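PDB 2PCQ: putative dihydrodipicolinate synthase, which belongs to the dihydrodipicolinate synthetase family of TIM-barrel proteins and is built round a closed barrel of eight parallel strands. Local coordinates for residues L16-A25 / E51-L59. Residues are numbered along the deposited sequence; the frame is centred on the assembly and turned at random.
Sequences LDEEAFRELA and ERARGLRAL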
loop_
_atom_site.group_PDB
_atom_site.type_symbol
_atom_site.label_atom_id
_atom_site.label_comp_id
_atom_site.label_asym_id
_atom_site.label_seq_id
_atom_site.Cartn_x
_atom_site.Cartn_y
_atom_site.Cartn_z
ATOM N N LEU A 16 -1.218 9.206 34.546
ATOM C CA LEU A 16 0.045 8.488 34.637
ATOM C C LEU A 16 0.187 7.970 36.065
ATOM O O LEU A 16 -0.039 8.710 37.024
ATOM C CB LEU A 16 1.215 9.421 34.312
ATOM C CG LEU A 16 2.615 8.828 34.510
ATOM C CD1 LEU A 16 2.818 7.658 33.555
ATOM C CD2 LEU A 16 3.671 9.900 34.278
ATOM N N ASP A 17 0.552 6.700 36.211
ATOM C CA ASP A 17 0.720 6.113 37.538
ATOM C C ASP A 17 2.200 5.826 37.766
ATOM O O ASP A 17 2.688 4.747 37.429
ATOM C CB ASP A 17 -0.076 4.812 37.653
ATOM C CG ASP A 17 -0.152 4.298 39.084
ATOM O OD1 ASP A 17 0.801 4.528 39.859
ATOM O OD2 ASP A 17 -1.160 3.650 39.429
ATOM N N GLU A 18 2.904 6.799 38.334
ATOM C CA GLU A 18 4.336 6.685 38.606
ATOM C C GLU A 18 4.695 5.507 39.507
ATOM O O GLU A 18 5.662 4.789 39.248
ATOM C CB GLU A 18 4.849 7.981 39.241
ATOM C CG GLU A 18 4.728 9.196 38.337
ATOM C CD GLU A 18 5.077 10.489 39.047
ATOM O OE1 GLU A 18 6.185 10.586 39.619
ATOM O OE2 GLU A 18 4.238 11.413 39.031
ATOM N N GLU A 19 3.923 5.320 40.572
ATOM C CA GLU A 19 4.173 4.228 41.506
ATOM C C GLU A 19 4.089 2.885 40.788
ATOM O O GLU A 19 4.954 2.026 40.956
ATOM C CB GLU A 19 3.160 4.266 42.654
ATOM C CG GLU A 19 3.302 5.455 43.599
ATOM C CD GLU A 19 3.165 6.795 42.898
ATOM O OE1 GLU A 19 2.197 6.967 42.122
ATOM O OE2 GLU A 19 4.021 7.679 43.127
ATOM N N ALA A 20 3.044 2.709 39.986
ATOM C CA ALA A 20 2.859 1.468 39.244
ATOM C C ALA A 20 3.999 1.258 38.255
ATOM O O ALA A 20 4.485 0.145 38.084
ATOM C CB ALA A 20 1.525 1.495 38.503
ATOM N N PHE A 21 4.425 2.340 37.611
ATOM C CA PHE A 21 5.503 2.292 36.630
ATOM C C PHE A 21 6.770 1.731 37.279
ATOM O O PHE A 21 7.412 0.825 36.743
ATOM C CB PHE A 21 5.749 3.711 36.092
ATOM C CG PHE A 21 6.517 3.765 34.786
ATOM C CD1 PHE A 21 6.579 2.663 33.937
ATOM C CD2 PHE A 21 7.116 4.958 34.376
ATOM C CE1 PHE A 21 7.229 2.745 32.698
ATOM C CE2 PHE A 21 7.767 5.051 33.141
ATOM C CZ PHE A 21 7.820 3.943 32.301
ATOM N N ARG A 22 7.113 2.267 38.446
ATOM C CA ARG A 22 8.302 1.837 39.175
ATOM C C ARG A 22 8.202 0.381 39.633
ATOM O O ARG A 22 9.160 -0.382 39.518
ATOM C CB ARG A 22 8.526 2.758 40.380
ATOM C CG ARG A 22 9.733 2.408 41.224
ATOM C CD ARG A 22 10.001 3.465 42.294
ATOM N NE ARG A 22 8.815 3.783 43.085
ATOM C CZ ARG A 22 8.099 4.897 42.955
ATOM N NH1 ARG A 22 8.448 5.815 42.062
ATOM N NH2 ARG A 22 7.033 5.097 43.718
ATOM N N GLU A 23 7.038 -0.007 40.141
ATOM C CA GLU A 23 6.840 -1.372 40.611
ATOM C C GLU A 23 6.919 -2.366 39.459
ATOM O O GLU A 23 7.484 -3.450 39.596
ATOM C CB GLU A 23 5.482 -1.508 41.301
ATOM C CG GLU A 23 5.285 -2.841 42.002
ATOM C CD GLU A 23 3.896 -2.996 42.586
ATOM O OE1 GLU A 23 3.407 -2.036 43.221
ATOM O OE2 GLU A 23 3.296 -4.082 42.419
ATOM N N LEU A 24 6.343 -1.992 38.321
ATOM C CA LEU A 24 6.351 -2.855 37.149
ATOM C C LEU A 24 7.777 -3.102 36.675
ATOM O O LEU A 24 8.157 -4.233 36.384
ATOM C CB LEU A 24 5.543 -2.213 36.021
ATOM C CG LEU A 24 5.415 -3.016 34.729
ATOM C CD1 LEU A 24 4.640 -4.295 35.002
ATOM C CD2 LEU A 24 4.713 -2.172 33.673
ATOM N N ALA A 25 8.565 -2.034 36.597
ATOM C CA ALA A 25 9.946 -2.143 36.149
ATOM C C ALA A 25 10.759 -3.048 37.070
ATOM O O ALA A 25 11.561 -3.858 36.605
ATOM C CB ALA A 25 10.583 -0.753 36.078
ATOM N N GLU A 51 4.971 14.853 31.525
ATOM C CA GLU A 51 4.696 13.501 32.003
ATOM C C GLU A 51 5.854 12.578 31.623
ATOM O O GLU A 51 6.242 11.703 32.397
ATOM C CB GLU A 51 3.379 12.989 31.406
ATOM C CG GLU A 51 2.189 13.897 31.715
ATOM C CD GLU A 51 0.918 13.489 30.991
ATOM O OE1 GLU A 51 0.994 13.186 29.782
ATOM O OE2 GLU A 51 -0.160 13.488 31.627
ATOM N N ARG A 52 6.409 12.792 30.432
ATOM C CA ARG A 52 7.532 12.002 29.935
ATOM C C ARG A 52 8.709 12.078 30.911
ATOM O O ARG A 52 9.299 11.061 31.269
ATOM C CB ARG A 52 7.971 12.530 28.564
ATOM C CG ARG A 52 9.112 11.765 27.902
ATOM C CD ARG A 52 9.651 12.551 26.712
ATOM N NE ARG A 52 10.262 13.804 27.150
ATOM C CZ ARG A 52 10.258 14.937 26.452
ATOM N NH1 ARG A 52 9.669 14.999 25.265
ATOM N NH2 ARG A 52 10.847 16.015 26.948
ATOM N N ALA A 53 9.049 13.293 31.331
ATOM C CA ALA A 53 10.154 13.506 32.260
ATOM C C ALA A 53 9.814 12.944 33.639
ATOM O O ALA A 53 10.655 12.337 34.300
ATOM C CB ALA A 53 10.465 14.999 32.369
ATOM N N ARG A 54 8.574 13.150 34.064
ATOM C CA ARG A 54 8.119 12.675 35.364
ATOM C C ARG A 54 8.162 11.147 35.428
ATOM O O ARG A 54 8.638 10.565 36.403
ATOM C CB ARG A 54 6.693 13.171 35.613
ATOM C CG ARG A 54 6.304 13.278 37.074
ATOM C CD ARG A 54 4.990 14.038 37.209
ATOM N NE ARG A 54 3.844 13.237 36.793
ATOM C CZ ARG A 54 2.785 13.723 36.156
ATOM N NH1 ARG A 54 2.725 15.011 35.852
ATOM N NH2 ARG A 54 1.780 12.924 35.830
ATOM N N GLY A 55 7.665 10.502 34.378
ATOM C CA GLY A 55 7.655 9.053 34.340
ATOM C C GLY A 55 9.033 8.432 34.469
ATOM O O GLY A 55 9.217 7.468 35.212
ATOM N N LEU A 56 10.006 8.985 33.753
ATOM C CA LEU A 56 11.365 8.457 33.790
ATOM C C LEU A 56 12.042 8.694 35.140
ATOM O O LEU A 56 12.812 7.855 35.603
ATOM C CB LEU A 56 12.199 9.071 32.660
ATOM C CG LEU A 56 13.635 8.562 32.478
ATOM C CD1 LEU A 56 13.639 7.047 32.316
ATOM C CD2 LEU A 56 14.260 9.227 31.260
ATOM N N ARG A 57 11.751 9.830 35.770
ATOM C CA ARG A 57 12.328 10.147 37.078
ATOM C C ARG A 57 11.814 9.190 38.155
ATOM O O ARG A 57 12.447 9.017 39.195
ATOM C CB ARG A 57 11.981 11.579 37.503
ATOM C CG ARG A 57 12.684 12.689 36.735
ATOM C CD ARG A 57 12.602 14.003 37.517
ATOM N NE ARG A 57 11.225 14.461 37.705
ATOM C CZ ARG A 57 10.547 15.188 36.819
ATOM N NH1 ARG A 57 11.118 15.546 35.677
ATOM N NH2 ARG A 57 9.296 15.550 37.068
ATOM N N ALA A 58 10.659 8.582 37.907
ATOM C CA ALA A 58 10.068 7.654 38.864
ATOM C C ALA A 58 10.758 6.292 38.841
ATOM O O ALA A 58 10.617 5.505 39.775
ATOM C CB ALA A 58 8.585 7.482 38.572
ATOM N N LEU A 59 11.504 6.018 37.776
ATOM C CA LEU A 59 12.184 4.735 37.646
ATOM C C LEU A 59 13.600 4.741 38.197
ATOM O O LEU A 59 14.250 5.777 38.262
ATOM C CB LEU A 59 12.227 4.300 36.178
ATOM C CG LEU A 59 10.883 4.193 35.454
ATOM C CD1 LEU A 59 11.129 3.725 34.029
ATOM C CD2 LEU A 59 9.958 3.223 36.191
HETATM O O HOH W 1 -1.376 12.180 34.204
HETATM O O HOH W 2 8.649 11.230 39.009
#
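L16 opens the contact between the first two outer helices of this TIM barrel, 18-28 and 49-57, by laying CD2 against the backbone of the second, 3.7 Å from E51 O. Its CB and CD2 also lie beside NH2 of R54, the two side chains sliding past each other in opposite directions. A water joins L16 N to OE2 of E51, a carboxylate oxygen that is also salt-bridged to R256. Two residues on, at the start of the helix, E18 crosses R54 at about a right angle. OE2 of E18 receives R54 NE at 2.9 Å in a salt bridge whose hydrogen bond is weak, bent to 124°, while a second water ties E18 OE1 to R54 O; the other end of the guanidinium, NH1, pairs with E50. Nearer the backbone, E18 CB packs on A58 CB at 3.8 Å. F21 points its ring inward, onto I6 and V37 of the barrel strands. L59 covers one face of its ring, CD2 making a CH-pi contact 3.9 Å from the centroid, and F21 CD2 nears G55 O at 3.4 Å; with no side chain on G55, the F21 ring and L16 CD2 can probably settle close to the helix backbone. R22 bends at chi3 (51°) to bring NH1 to a lone pair of A58 O, 3.2 Å away and in the carbonyl plane, in a nearly straight bond (N-H...O 164°). A25 closes the row, its CB on L59 CD2. Chemically, the seam grades from an apolar layer against the barrel strands to an outer polar border, where the long side chains of E18, R22 and R54 meet charge, water and the carbonyl of A58.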